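Local coordinates for uncharacterized protein (Pyrobaculum aerophilum, PDB 2ZYZ) that is probably the structural subunit of a splicing endonuclease and may bind nucleic acid, at residues C[35-40]-C[50-56]; C[27-32]-C[95-99]; C[45-49]-C[57-61]. All blocks are in the same frame, centred on the assembly; numbering follows the deposited sequence.

Helix 23-34 opens the model and holds the first half of interaction 2, which stays open until the chain has built almost the whole sheet. Residues 35-40 lead off the helix into strand 38-44, the chain turns back through 45-49, and 50-56 closes interaction 1. Immediately afterwards 57-61 closes interaction 3, which 45-49 had opened. Interactions 1 and 3 therefore cross along the chain, tying strands 38-44, 47-51 and 55-62 into an antiparallel part of the sheet. After helix 69-81 and strand 86-91, residues 95-99 bring the last strand up to the first helix, and this longest loop encloses both others. Leu32 packs on Phe48 and Phe58 and probably accepts a backbone hydrogen bond from Phe37.

Interaction 1. Residues C[35-40]-C[50-56]; sequences RGFKII and AEKKERY
Phe37 carries its CG anti to the carbonyl carbon (chi1 -73°), while Lys52 runs extended beyond CG, and the two side chains meet at about a right angle. CB of Lys52 sits over the middle of one ring face, 3.7 Å from the Phe37 centroid, a CH-pi contact. Farther out, Lys52 CD passes Phe37 CE1, and Lys52 NZ donates a hydrogen bond to Arg35 O at 3.0 Å, almost in line with the carbonyl. At the rim of the same ring, Phe37 CE2 meets Tyr56 CE1 at 3.8 Å.

The backbones join where Lys38 and Glu51 form an antiparallel hydrogen-bonded pair (Lys38 N to Glu51 O 3.0 Å, Glu51 N to Lys38 O 2.9 Å). Beside it, Ile39 CD1 touches Ala50 CB. Arg55 NE makes a straight salt bridge to Glu51 OE2 (3.0 Å), entering from above the carboxylate plane, and Ile40 CG2 lies over its guanidinium face.

Gly36, at positive phi, is the C-prime residue of the Schellman motif that ends helix 23-34. The contact thus sits where that helix hands over to strand 38-44, beside the turn from strand 47-51 to strand 55-62; Phe37 and Ile39 lean back on Leu32 and Phe29 of the helix.

Interaction 2. Residues C[27-32]-C[95-99]; sequences QVFKDL and GTVTY
The carboxylate of Asp31 meets the edge of the Tyr99 ring, the two planes 24° apart, between helix 23-34 and the last strand, 97-104, in an alpha/beta layered fold where this helix covers one face of the mixed sheet and helix 69-81 the other. The helix and strand segments cross at 68°, their axes 9.4 Å apart.

Take Asp31 from its root. CB lies 3.5 Å from Tyr99 OH, and CG, set anti to the backbone N (chi1 -170°), is just as far from that hydroxyl. Beyond it OD2 does most of the work: it accepts the hydrogen bond of Tyr99 OH at 2.7 Å on its anti lone pair, lying in the plane of the tyrosine ring. The same oxygen takes a weak hydrogen bond from water 1, which also donates to Val97 O, and a salt bridge from Arg35 NE. With several donors gathered on one oxygen, the carboxylate is probably stabilised in its charged form.

Leu32 crosses the phenol obliquely, its CD2 3.7 Å from Tyr99 CZ. Tyr99 also packs on Val87, Ala89 and Phe58, and its backbone hydrogen-bonds to another chain, so this edge of the sheet meets a neighbouring subunit. Toward the start of the helix, the CB of Gln27 approaches Gly95 O, and Val28 CG2 rests 4.1 Å from Val97 CG2.

Interaction 3. Residues C[45-49]-C[57-61]; sequences DKIFI and LFYVM
Leu57 sets its CG anti to the backbone N (chi1 -178°), which brings CD1 across to the neighbouring strand, where it lies 3.6 Å from Ile47 CG2 and also touches Ile49 CG1. On this face Met78 of helix 69-81 packs against both Leu57 and Ile47.

Phe58 turns to the other face and pairs with Phe48. Both backbone bonds are made, Phe48 N to Phe58 O at 3.1 Å and Phe58 N to Phe48 O at 2.9 Å. Phe48 CG takes the crowded position between its N and carbonyl carbon (chi1 61°), folding the ring toward its partner, so that Phe58 CB comes over one face of it in a CH-pi contact, displaced toward the ring's rim and 3.4 Å from Phe48 CZ. The two ring planes are within 7° of parallel but slid apart, and barely overlap.

The arrangement is an antiparallel beta hairpin of strands 47-51 and 55-62, its side chains alternating between the two helix-covered faces of the sheet. Tyr59 returns to the Ile47 face, its CD1 3.6 Å from Ile47 CG1, with Val75 of helix 69-81 also against it.

Val60 points toward the neighbouring segment, its CG2 at the edge of the Phe48 ring, in plane, 4.0 Å from Phe48 CE2. Val60 N donates to Lys46 O at 2.9 Å. The aliphatic part of Lys46 crosses Val60 at about a right angle, and water 2 accepts from Lys46 NZ and donates to Val60 O at 2.8 Å.

Interaction 1. Residues C[35-40]-C[50-56]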
ATOM      1  N   ARG C  35      29.721  -3.423  -4.482  1.00 31.61           N
ATOM      2  CA  ARG C  35      29.212  -4.767  -4.601  1.00 31.51           C
ATOM      3  C   ARG C  35      29.925  -5.488  -5.758  1.00 31.83           C
ATOM      4  O   ARG C  35      29.554  -6.550  -6.144  1.00 32.03           O
ATOM      5  CB  ARG C  35      27.677  -4.764  -4.795  1.00 31.80           C
ATOM      6  CG  ARG C  35      26.852  -4.413  -3.571  1.00 30.73           C
ATOM      7  CD  ARG C  35      25.466  -4.070  -3.934  1.00 31.04           C
ATOM      8  NE  ARG C  35      24.592  -3.698  -2.841  1.00 32.52           N
ATOM      9  CZ  ARG C  35      23.821  -4.550  -2.181  1.00 35.14           C
ATOM     10  NH1 ARG C  35      23.866  -5.819  -2.468  1.00 38.23           N
ATOM     11  NH2 ARG C  35      23.023  -4.152  -1.213  1.00 34.99           N
ATOM     12  N   GLY C  36      30.949  -4.856  -6.298  1.00 32.06           N
ATOM     13  CA  GLY C  36      31.729  -5.430  -7.378  1.00 32.29           C
ATOM     14  C   GLY C  36      31.146  -5.340  -8.769  1.00 32.00           C
ATOM     15  O   GLY C  36      31.446  -6.118  -9.636  1.00 32.23           O
ATOM     16  N   PHE C  37      30.263  -4.381  -8.988  1.00 30.75           N
ATOM     17  CA  PHE C  37      29.853  -4.048 -10.335  1.00 30.20           C
ATOM     18  C   PHE C  37      30.812  -3.102 -11.034  1.00 30.04           C
ATOM     19  O   PHE C  37      31.414  -2.291 -10.426  1.00 30.44           O
ATOM     20  CB  PHE C  37      28.457  -3.432 -10.364  1.00 29.12           C
ATOM     21  CG  PHE C  37      27.371  -4.391 -10.114  1.00 27.84           C
ATOM     22  CD1 PHE C  37      27.169  -4.876  -8.893  1.00 27.89           C
ATOM     23  CD2 PHE C  37      26.536  -4.786 -11.120  1.00 25.93           C
ATOM     24  CE1 PHE C  37      26.167  -5.742  -8.675  1.00 27.35           C
ATOM     25  CE2 PHE C  37      25.545  -5.649 -10.914  1.00 26.75           C
ATOM     26  CZ  PHE C  37      25.363  -6.135  -9.682  1.00 28.65           C
ATOM     27  N   LYS C  38      30.888  -3.212 -12.345  1.00 30.19           N
ATOM     28  CA  LYS C  38      31.364  -2.093 -13.095  1.00 30.00           C
ATOM     29  C   LYS C  38      30.395  -1.416 -13.971  1.00 29.77           C
ATOM     30  O   LYS C  38      29.570  -2.027 -14.574  1.00 29.86           O
ATOM     31  CB  LYS C  38      32.662  -2.347 -13.820  1.00 30.05           C
ATOM     32  CG  LYS C  38      33.615  -1.102 -13.700  1.00 31.01           C
ATOM     33  CD  LYS C  38      32.883   0.295 -13.633  1.00 33.48           C
ATOM     34  CE  LYS C  38      33.318   1.187 -12.541  1.00 33.88           C
ATOM     35  NZ  LYS C  38      33.951   0.424 -11.458  1.00 34.96           N
ATOM     36  N   ILE C  39      30.521  -0.110 -14.047  1.00 29.56           N
ATOM     37  CA  ILE C  39      29.604   0.640 -14.839  1.00 29.10           C
ATOM     38  C   ILE C  39      30.042   0.619 -16.273  1.00 29.48           C
ATOM     39  O   ILE C  39      31.176   0.953 -16.552  1.00 30.01           O
ATOM     40  CB  ILE C  39      29.460   2.079 -14.377  1.00 28.78           C
ATOM     41  CG1 ILE C  39      29.316   2.168 -12.876  1.00 28.50           C
ATOM     42  CG2 ILE C  39      28.298   2.728 -15.059  1.00 29.12           C
ATOM     43  CD1 ILE C  39      28.282   1.325 -12.315  1.00 28.09           C
ATOM     44  N   ILE C  40      29.130   0.272 -17.171  1.00 28.78           N
ATOM     45  CA  ILE C  40      29.444  -0.007 -18.565  1.00 29.51           C
ATOM     46  C   ILE C  40      29.139   1.202 -19.416  1.00 30.40           C
ATOM     47  O   ILE C  40      29.985   1.675 -20.110  1.00 30.58           O
ATOM     48  CB  ILE C  40      28.694  -1.235 -19.122  1.00 29.22           C
ATOM     49  CG1 ILE C  40      29.023  -2.492 -18.338  1.00 29.05           C
ATOM     50  CG2 ILE C  40      28.912  -1.395 -20.585  1.00 29.53           C
ATOM     51  CD1 ILE C  40      30.369  -2.708 -18.192  1.00 31.17           C
ATOM     52  N   ALA C  50      25.285  -1.787 -16.023  1.00 21.22           N
ATOM     53  CA  ALA C  50      26.396  -2.174 -15.201  1.00 21.27           C
ATOM     54  C   ALA C  50      26.493  -3.675 -15.189  1.00 23.69           C
ATOM     55  O   ALA C  50      25.572  -4.323 -15.511  1.00 22.03           O
ATOM     56  CB  ALA C  50      26.264  -1.677 -13.864  1.00 22.50           C
ATOM     57  N   GLU C  51      27.630  -4.207 -14.785  1.00 25.53           N
ATOM     58  CA  GLU C  51      27.941  -5.624 -14.955  1.00 26.77           C
ATOM     59  C   GLU C  51      28.596  -6.242 -13.733  1.00 27.53           C
ATOM     60  O   GLU C  51      29.497  -5.691 -13.199  1.00 27.60           O
ATOM     61  CB  GLU C  51      28.849  -5.831 -16.139  1.00 27.07           C
ATOM     62  CG  GLU C  51      29.490  -7.200 -16.150  1.00 27.64           C
ATOM     63  CD  GLU C  51      29.965  -7.659 -17.515  1.00 29.73           C
ATOM     64  OE1 GLU C  51      30.053  -8.895 -17.682  1.00 31.04           O
ATOM     65  OE2 GLU C  51      30.286  -6.821 -18.389  1.00 30.30           O
ATOM     66  N   LYS C  52      28.081  -7.380 -13.305  1.00 29.42           N
ATOM     67  CA  LYS C  52      28.770  -8.226 -12.381  1.00 31.93           C
ATOM     68  C   LYS C  52      28.863  -9.598 -12.999  1.00 33.65           C
ATOM     69  O   LYS C  52      29.738  -9.864 -13.729  1.00 34.29           O
ATOM     70  CB  LYS C  52      28.069  -8.319 -11.054  1.00 32.27           C
ATOM     71  CG  LYS C  52      28.972  -8.526  -9.897  1.00 32.54           C
ATOM     72  CD  LYS C  52      28.222  -8.934  -8.688  1.00 32.61           C
ATOM     73  CE  LYS C  52      29.088  -9.451  -7.623  1.00 33.50           C
ATOM     74  NZ  LYS C  52      28.425  -9.315  -6.331  1.00 35.13           N
ATOM     75  N   LYS C  53      27.885 -10.437 -12.784  1.00 35.11           N
ATOM     76  CA  LYS C  53      27.977 -11.696 -13.500  1.00 36.16           C
ATOM     77  C   LYS C  53      27.470 -11.506 -14.913  1.00 35.71           C
ATOM     78  O   LYS C  53      28.120 -11.879 -15.846  1.00 37.18           O
ATOM     79  CB  LYS C  53      27.253 -12.813 -12.786  1.00 36.79           C
ATOM     80  CG  LYS C  53      27.923 -13.274 -11.509  1.00 39.45           C
ATOM     81  CD  LYS C  53      26.935 -13.741 -10.464  1.00 41.07           C
ATOM     82  CE  LYS C  53      27.509 -13.612  -9.098  1.00 43.44           C
ATOM     83  NZ  LYS C  53      27.248 -12.291  -8.491  1.00 45.36           N
ATOM     84  N   GLU C  54      26.307 -10.903 -15.045  1.00 34.32           N
ATOM     85  CA  GLU C  54      25.799 -10.520 -16.345  1.00 32.38           C
ATOM     86  C   GLU C  54      25.663  -9.009 -16.392  1.00 29.71           C
ATOM     87  O   GLU C  54      25.947  -8.375 -15.437  1.00 28.23           O
ATOM     88  CB  GLU C  54      24.511 -11.242 -16.701  1.00 33.10           C
ATOM     89  CG  GLU C  54      23.441 -11.291 -15.669  1.00 35.71           C
ATOM     90  CD  GLU C  54      22.145 -12.111 -16.095  1.00 35.98           C
ATOM     91  OE1 GLU C  54      21.809 -12.275 -17.280  1.00 40.45           O
ATOM     92  OE2 GLU C  54      21.418 -12.576 -15.212  1.00 42.31           O
ATOM     93  N   ARG C  55      25.290  -8.458 -17.523  1.00 26.95           N
ATOM     94  CA  ARG C  55      24.907  -7.059 -17.600  1.00 25.80           C
ATOM     95  C   ARG C  55      23.451  -6.830 -17.297  1.00 23.69           C
ATOM     96  O   ARG C  55      22.615  -7.545 -17.750  1.00 23.02           O
ATOM     97  CB  ARG C  55      25.211  -6.492 -18.969  1.00 26.01           C
ATOM     98  CG  ARG C  55      26.600  -6.786 -19.415  1.00 29.61           C
ATOM     99  CD  ARG C  55      27.044  -5.937 -20.519  1.00 32.76           C
ATOM    100  NE  ARG C  55      28.487  -5.821 -20.567  1.00 34.27           N
ATOM    101  CZ  ARG C  55      29.121  -5.291 -21.610  1.00 34.57           C
ATOM    102  NH1 ARG C  55      30.417  -5.213 -21.611  1.00 32.88           N
ATOM    103  NH2 ARG C  55      28.438  -4.810 -22.627  1.00 31.18           N
ATOM    104  N   TYR C  56      23.188  -5.787 -16.532  1.00 22.90           N
ATOM    105  CA  TYR C  56      21.842  -5.388 -16.210  1.00 22.81           C
ATOM    106  C   TYR C  56      21.567  -3.952 -16.639  1.00 20.99           C
ATOM    107  O   TYR C  56      22.431  -3.174 -16.674  1.00 21.01           O
ATOM    108  CB  TYR C  56      21.614  -5.463 -14.710  1.00 24.20           C
ATOM    109  CG  TYR C  56      21.914  -6.769 -13.983  1.00 27.03           C
ATOM    110  CD1 TYR C  56      23.158  -7.016 -13.517  1.00 28.45           C
ATOM    111  CD2 TYR C  56      20.940  -7.674 -13.695  1.00 29.03           C
ATOM    112  CE1 TYR C  56      23.449  -8.106 -12.878  1.00 30.39           C
ATOM    113  CE2 TYR C  56      21.239  -8.811 -13.027  1.00 30.33           C
ATOM    114  CZ  TYR C  56      22.512  -9.004 -12.608  1.00 29.76           C
ATOM    115  OH  TYR C  56      22.936 -10.097 -11.893  1.00 31.04           O
TER

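Interaction 2. Residues C[27-32]-C[95-99]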
ATOM      1  N   GLN C  27      25.009   7.898  -4.982  1.00 22.30           N
ATOM      2  CA  GLN C  27      24.941   6.849  -3.963  1.00 21.19           C
ATOM      3  C   GLN C  27      24.754   5.458  -4.594  1.00 20.85           C
ATOM      4  O   GLN C  27      25.216   4.493  -4.083  1.00 20.87           O
ATOM      5  CB  GLN C  27      23.826   7.132  -2.983  1.00 21.18           C
ATOM      6  CG  GLN C  27      24.117   8.224  -2.052  1.00 20.52           C
ATOM      7  CD  GLN C  27      25.149   7.811  -1.060  1.00 22.08           C
ATOM      8  OE1 GLN C  27      24.845   7.098  -0.113  1.00 23.62           O
ATOM      9  NE2 GLN C  27      26.338   8.176  -1.288  1.00 23.29           N
ATOM     10  N   VAL C  28      24.036   5.408  -5.692  1.00 20.16           N
ATOM     11  CA  VAL C  28      23.797   4.165  -6.374  1.00 20.98           C
ATOM     12  C   VAL C  28      25.105   3.663  -7.013  1.00 21.32           C
ATOM     13  O   VAL C  28      25.427   2.540  -6.906  1.00 22.00           O
ATOM     14  CB  VAL C  28      22.734   4.295  -7.435  1.00 20.91           C
ATOM     15  CG1 VAL C  28      22.547   3.008  -8.218  1.00 22.18           C
ATOM     16  CG2 VAL C  28      21.446   4.762  -6.838  1.00 20.10           C
ATOM     17  N   PHE C  29      25.853   4.559  -7.635  1.00 21.67           N
ATOM     18  CA  PHE C  29      27.113   4.186  -8.266  1.00 22.45           C
ATOM     19  C   PHE C  29      28.080   3.667  -7.211  1.00 22.96           C
ATOM     20  O   PHE C  29      28.669   2.667  -7.371  1.00 23.26           O
ATOM     21  CB  PHE C  29      27.723   5.351  -9.036  1.00 22.97           C
ATOM     22  CG  PHE C  29      27.002   5.692 -10.292  1.00 24.23           C
ATOM     23  CD1 PHE C  29      26.649   4.737 -11.191  1.00 24.30           C
ATOM     24  CD2 PHE C  29      26.684   6.986 -10.579  1.00 25.96           C
ATOM     25  CE1 PHE C  29      26.007   5.061 -12.295  1.00 25.57           C
ATOM     26  CE2 PHE C  29      26.057   7.284 -11.698  1.00 27.74           C
ATOM     27  CZ  PHE C  29      25.704   6.325 -12.551  1.00 26.50           C
ATOM     28  N   LYS C  30      28.168   4.366  -6.110  1.00 22.60           N
ATOM     29  CA  LYS C  30      29.028   3.982  -5.029  1.00 24.52           C
ATOM     30  C   LYS C  30      28.667   2.635  -4.478  1.00 24.10           C
ATOM     31  O   LYS C  30      29.528   1.862  -4.197  1.00 23.84           O
ATOM     32  CB  LYS C  30      28.992   4.972  -3.880  1.00 24.44           C
ATOM     33  CG  LYS C  30      29.525   6.300  -4.146  1.00 29.25           C
ATOM     34  CD  LYS C  30      29.801   7.019  -2.880  1.00 32.38           C
ATOM     35  CE  LYS C  30      30.534   8.290  -3.093  1.00 36.12           C
ATOM     36  NZ  LYS C  30      31.958   8.051  -3.191  1.00 37.64           N
ATOM     37  N   ASP C  31      27.377   2.387  -4.308  1.00 23.34           N
ATOM     38  CA  ASP C  31      26.898   1.114  -3.804  1.00 23.76           C
ATOM     39  C   ASP C  31      27.177  -0.037  -4.733  1.00 23.46           C
ATOM     40  O   ASP C  31      27.613  -1.028  -4.307  1.00 24.55           O
ATOM     41  CB  ASP C  31      25.411   1.158  -3.420  1.00 23.30           C
ATOM     42  CG  ASP C  31      24.957  -0.077  -2.670  1.00 25.51           C
ATOM     43  OD1 ASP C  31      25.296  -0.219  -1.517  1.00 28.97           O
ATOM     44  OD2 ASP C  31      24.255  -0.881  -3.213  1.00 23.53           O
ATOM     45  N   LEU C  32      26.920   0.128  -6.013  1.00 23.37           N
ATOM     46  CA  LEU C  32      27.188  -0.925  -6.961  1.00 23.20           C
ATOM     47  C   LEU C  32      28.684  -1.246  -7.050  1.00 24.61           C
ATOM     48  O   LEU C  32      29.065  -2.378  -7.167  1.00 24.63           O
ATOM     49  CB  LEU C  32      26.641  -0.566  -8.327  1.00 22.97           C
ATOM     50  CG  LEU C  32      25.136  -0.575  -8.480  1.00 20.51           C
ATOM     51  CD1 LEU C  32      24.735   0.011  -9.787  1.00 19.44           C
ATOM     52  CD2 LEU C  32      24.555  -1.922  -8.316  1.00 19.73           C
ATOM     53  N   GLY C  95      19.712   8.639   0.992  1.00 20.97           N
ATOM     54  CA  GLY C  95      20.785   7.988   0.275  1.00 19.62           C
ATOM     55  C   GLY C  95      20.998   6.480   0.448  1.00 19.90           C
ATOM     56  O   GLY C  95      21.999   5.961   0.059  1.00 20.11           O
ATOM     57  N   THR C  96      20.032   5.790   1.022  1.00 18.31           N
ATOM     58  CA  THR C  96      20.057   4.352   1.166  1.00 18.64           C
ATOM     59  C   THR C  96      19.470   3.692  -0.084  1.00 17.22           C
ATOM     60  O   THR C  96      18.467   4.108  -0.555  1.00 17.71           O
ATOM     61  CB  THR C  96      19.307   3.903   2.407  1.00 19.40           C
ATOM     62  OG1 THR C  96      19.862   4.492   3.559  1.00 22.57           O
ATOM     63  CG2 THR C  96      19.379   2.468   2.587  1.00 21.55           C
ATOM     64  N   VAL C  97      20.135   2.663  -0.586  1.00 16.76           N
ATOM     65  CA  VAL C  97      19.795   2.067  -1.839  1.00 16.83           C
ATOM     66  C   VAL C  97      19.296   0.627  -1.701  1.00 16.89           C
ATOM     67  O   VAL C  97      19.901  -0.145  -1.043  1.00 18.11           O
ATOM     68  CB  VAL C  97      20.957   2.083  -2.837  1.00 17.19           C
ATOM     69  CG1 VAL C  97      20.468   1.655  -4.165  1.00 18.58           C
ATOM     70  CG2 VAL C  97      21.570   3.418  -2.922  1.00 15.82           C
ATOM     71  N   THR C  98      18.181   0.328  -2.322  1.00 16.63           N
ATOM     72  CA  THR C  98      17.562  -0.985  -2.310  1.00 17.73           C
ATOM     73  C   THR C  98      17.236  -1.367  -3.737  1.00 17.36           C
ATOM     74  O   THR C  98      16.801  -0.550  -4.447  1.00 19.35           O
ATOM     75  CB  THR C  98      16.222  -0.924  -1.542  1.00 18.27           C
ATOM     76  OG1 THR C  98      16.455  -0.447  -0.237  1.00 19.60           O
ATOM     77  CG2 THR C  98      15.591  -2.296  -1.425  1.00 19.10           C
ATOM     78  N   TYR C  99      17.451  -2.606  -4.151  1.00 15.90           N
ATOM     79  CA  TYR C  99      17.213  -2.995  -5.551  1.00 15.87           C
ATOM     80  C   TYR C  99      16.066  -3.999  -5.729  1.00 15.25           C
ATOM     81  O   TYR C  99      15.933  -4.906  -4.965  1.00 16.29           O
ATOM     82  CB  TYR C  99      18.469  -3.540  -6.236  1.00 16.58           C
ATOM     83  CG  TYR C  99      19.730  -2.705  -6.054  1.00 16.49           C
ATOM     84  CD1 TYR C  99      20.540  -2.888  -4.985  1.00 19.14           C
ATOM     85  CD2 TYR C  99      20.074  -1.741  -6.946  1.00 17.34           C
ATOM     86  CE1 TYR C  99      21.678  -2.157  -4.830  1.00 17.71           C
ATOM     87  CE2 TYR C  99      21.171  -1.010  -6.793  1.00 15.01           C
ATOM     88  CZ  TYR C  99      22.000  -1.213  -5.747  1.00 17.14           C
ATOM     89  OH  TYR C  99      23.112  -0.447  -5.595  1.00 17.44           O
TER
HETATM   90  O   HOH W   1      22.404  -1.105  -0.905  1.00 34.95           O

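Interaction 3. Residues C[45-49]-C[57-61]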
ATOM      1  N   ASP C  45      19.685  10.197 -18.182  1.00 38.39           N
ATOM      2  CA  ASP C  45      19.287  10.456 -16.854  1.00 37.69           C
ATOM      3  C   ASP C  45      18.732   9.181 -16.274  1.00 35.59           C
ATOM      4  O   ASP C  45      17.735   8.701 -16.701  1.00 36.16           O
ATOM      5  CB  ASP C  45      18.175  11.475 -16.803  1.00 38.96           C
ATOM      6  CG  ASP C  45      18.459  12.556 -15.846  1.00 41.67           C
ATOM      7  OD1 ASP C  45      19.075  13.524 -16.296  1.00 45.83           O
ATOM      8  OD2 ASP C  45      18.073  12.467 -14.671  1.00 43.99           O
ATOM      9  N   LYS C  46      19.401   8.642 -15.298  1.00 32.65           N
ATOM     10  CA  LYS C  46      18.804   7.636 -14.453  1.00 30.09           C
ATOM     11  C   LYS C  46      18.784   6.233 -15.008  1.00 28.11           C
ATOM     12  O   LYS C  46      18.358   5.329 -14.344  1.00 26.02           O
ATOM     13  CB  LYS C  46      17.440   8.054 -13.988  1.00 30.12           C
ATOM     14  CG  LYS C  46      17.560   8.957 -12.855  1.00 32.30           C
ATOM     15  CD  LYS C  46      16.279   9.503 -12.432  1.00 37.03           C
ATOM     16  CE  LYS C  46      15.377   9.930 -13.579  1.00 37.14           C
ATOM     17  NZ  LYS C  46      14.094  10.395 -12.987  1.00 38.97           N
ATOM     18  N   ILE C  47      19.268   6.082 -16.225  1.00 25.97           N
ATOM     19  CA  ILE C  47      19.396   4.784 -16.857  1.00 23.24           C
ATOM     20  C   ILE C  47      20.845   4.451 -17.209  1.00 22.86           C
ATOM     21  O   ILE C  47      21.496   5.216 -17.803  1.00 21.86           O
ATOM     22  CB  ILE C  47      18.540   4.690 -18.096  1.00 23.98           C
ATOM     23  CG1 ILE C  47      17.092   5.032 -17.783  1.00 21.94           C
ATOM     24  CG2 ILE C  47      18.646   3.370 -18.674  1.00 23.85           C
ATOM     25  CD1 ILE C  47      16.245   5.106 -18.903  1.00 23.58           C
ATOM     26  N   PHE C  48      21.306   3.296 -16.790  1.00 20.27           N
ATOM     27  CA  PHE C  48      22.659   2.888 -17.082  1.00 20.16           C
ATOM     28  C   PHE C  48      22.789   1.382 -17.151  1.00 21.11           C
ATOM     29  O   PHE C  48      21.931   0.718 -16.731  1.00 19.67           O
ATOM     30  CB  PHE C  48      23.681   3.455 -16.125  1.00 20.93           C
ATOM     31  CG  PHE C  48      23.492   3.043 -14.715  1.00 20.68           C
ATOM     32  CD1 PHE C  48      24.156   1.972 -14.199  1.00 19.17           C
ATOM     33  CD2 PHE C  48      22.659   3.745 -13.878  1.00 21.48           C
ATOM     34  CE1 PHE C  48      24.002   1.627 -12.941  1.00 20.00           C
ATOM     35  CE2 PHE C  48      22.532   3.367 -12.603  1.00 20.61           C
ATOM     36  CZ  PHE C  48      23.196   2.281 -12.150  1.00 20.39           C
ATOM     37  N   ILE C  49      23.881   0.901 -17.722  1.00 21.50           N
ATOM     38  CA  ILE C  49      24.195  -0.510 -17.755  1.00 20.74           C
ATOM     39  C   ILE C  49      25.359  -0.751 -16.842  1.00 20.99           C
ATOM     40  O   ILE C  49      26.308  -0.035 -16.903  1.00 20.50           O
ATOM     41  CB  ILE C  49      24.594  -0.956 -19.169  1.00 21.35           C
ATOM     42  CG1 ILE C  49      23.476  -0.650 -20.130  1.00 20.03           C
ATOM     43  CG2 ILE C  49      24.915  -2.456 -19.208  1.00 22.34           C
ATOM     44  CD1 ILE C  49      23.779  -0.809 -21.518  1.00 24.89           C
ATOM     45  N   LEU C  57      20.320  -3.651 -16.900  1.00 19.60           N
ATOM     46  CA  LEU C  57      19.904  -2.314 -17.109  1.00 19.06           C
ATOM     47  C   LEU C  57      19.310  -1.766 -15.840  1.00 19.31           C
ATOM     48  O   LEU C  57      18.341  -2.279 -15.381  1.00 20.02           O
ATOM     49  CB  LEU C  57      18.905  -2.240 -18.241  1.00 18.79           C
ATOM     50  CG  LEU C  57      18.358  -0.898 -18.676  1.00 21.42           C
ATOM     51  CD1 LEU C  57      19.432  -0.088 -19.276  1.00 23.23           C
ATOM     52  CD2 LEU C  57      17.260  -1.098 -19.628  1.00 21.80           C
ATOM     53  N   PHE C  58      19.935  -0.735 -15.293  1.00 18.21           N
ATOM     54  CA  PHE C  58      19.517  -0.102 -14.071  1.00 17.32           C
ATOM     55  C   PHE C  58      18.694   1.147 -14.344  1.00 17.70           C
ATOM     56  O   PHE C  58      19.041   1.932 -15.202  1.00 18.33           O
ATOM     57  CB  PHE C  58      20.688   0.254 -13.196  1.00 17.46           C
ATOM     58  CG  PHE C  58      21.323  -0.905 -12.545  1.00 17.70           C
ATOM     59  CD1 PHE C  58      22.261  -1.613 -13.196  1.00 17.54           C
ATOM     60  CD2 PHE C  58      20.985  -1.280 -11.266  1.00 19.22           C
ATOM     61  CE1 PHE C  58      22.846  -2.686 -12.583  1.00 18.03           C
ATOM     62  CE2 PHE C  58      21.557  -2.346 -10.676  1.00 20.96           C
ATOM     63  CZ  PHE C  58      22.489  -3.043 -11.336  1.00 19.66           C
ATOM     64  N   TYR C  59      17.658   1.332 -13.532  1.00 17.22           N
ATOM     65  CA  TYR C  59      16.858   2.539 -13.556  1.00 17.61           C
ATOM     66  C   TYR C  59      16.724   3.054 -12.135  1.00 16.97           C
ATOM     67  O   TYR C  59      16.309   2.348 -11.262  1.00 16.24           O
ATOM     68  CB  TYR C  59      15.500   2.276 -14.194  1.00 18.74           C
ATOM     69  CG  TYR C  59      14.593   3.460 -14.276  1.00 19.78           C
ATOM     70  CD1 TYR C  59      14.986   4.600 -14.887  1.00 21.08           C
ATOM     71  CD2 TYR C  59      13.342   3.424 -13.745  1.00 22.62           C
ATOM     72  CE1 TYR C  59      14.189   5.653 -14.968  1.00 22.90           C
ATOM     73  CE2 TYR C  59      12.534   4.503 -13.811  1.00 24.06           C
ATOM     74  CZ  TYR C  59      12.976   5.606 -14.428  1.00 23.33           C
ATOM     75  OH  TYR C  59      12.188   6.650 -14.485  1.00 24.39           O
ATOM     76  N   VAL C  60      17.099   4.296 -11.904  1.00 16.15           N
ATOM     77  CA  VAL C  60      17.178   4.828 -10.582  1.00 16.43           C
ATOM     78  C   VAL C  60      15.860   5.522 -10.255  1.00 16.94           C
ATOM     79  O   VAL C  60      15.432   6.313 -11.020  1.00 17.23           O
ATOM     80  CB  VAL C  60      18.318   5.874 -10.448  1.00 17.06           C
ATOM     81  CG1 VAL C  60      18.255   6.541  -9.180  1.00 17.24           C
ATOM     82  CG2 VAL C  60      19.622   5.244 -10.623  1.00 18.71           C
ATOM     83  N   MET C  61      15.269   5.200  -9.115  1.00 15.18           N
ATOM     84  CA  MET C  61      14.067   5.815  -8.635  1.00 16.88           C
ATOM     85  C   MET C  61      14.287   6.419  -7.266  1.00 16.86           C
ATOM     86  O   MET C  61      14.587   5.735  -6.350  1.00 16.41           O
ATOM     87  CB  MET C  61      12.942   4.783  -8.570  1.00 15.22           C
ATOM     88  CG  MET C  61      12.607   4.255  -9.891  1.00 18.76           C
ATOM     89  SD  MET C  61      11.261   3.099  -9.943  1.00 19.58           S
ATOM     90  CE  MET C  61       9.872   4.068  -9.472  1.00 20.91           C
TER
HETATM   91  O   HOH W   2      13.131   7.671 -11.873  1.00 28.15           O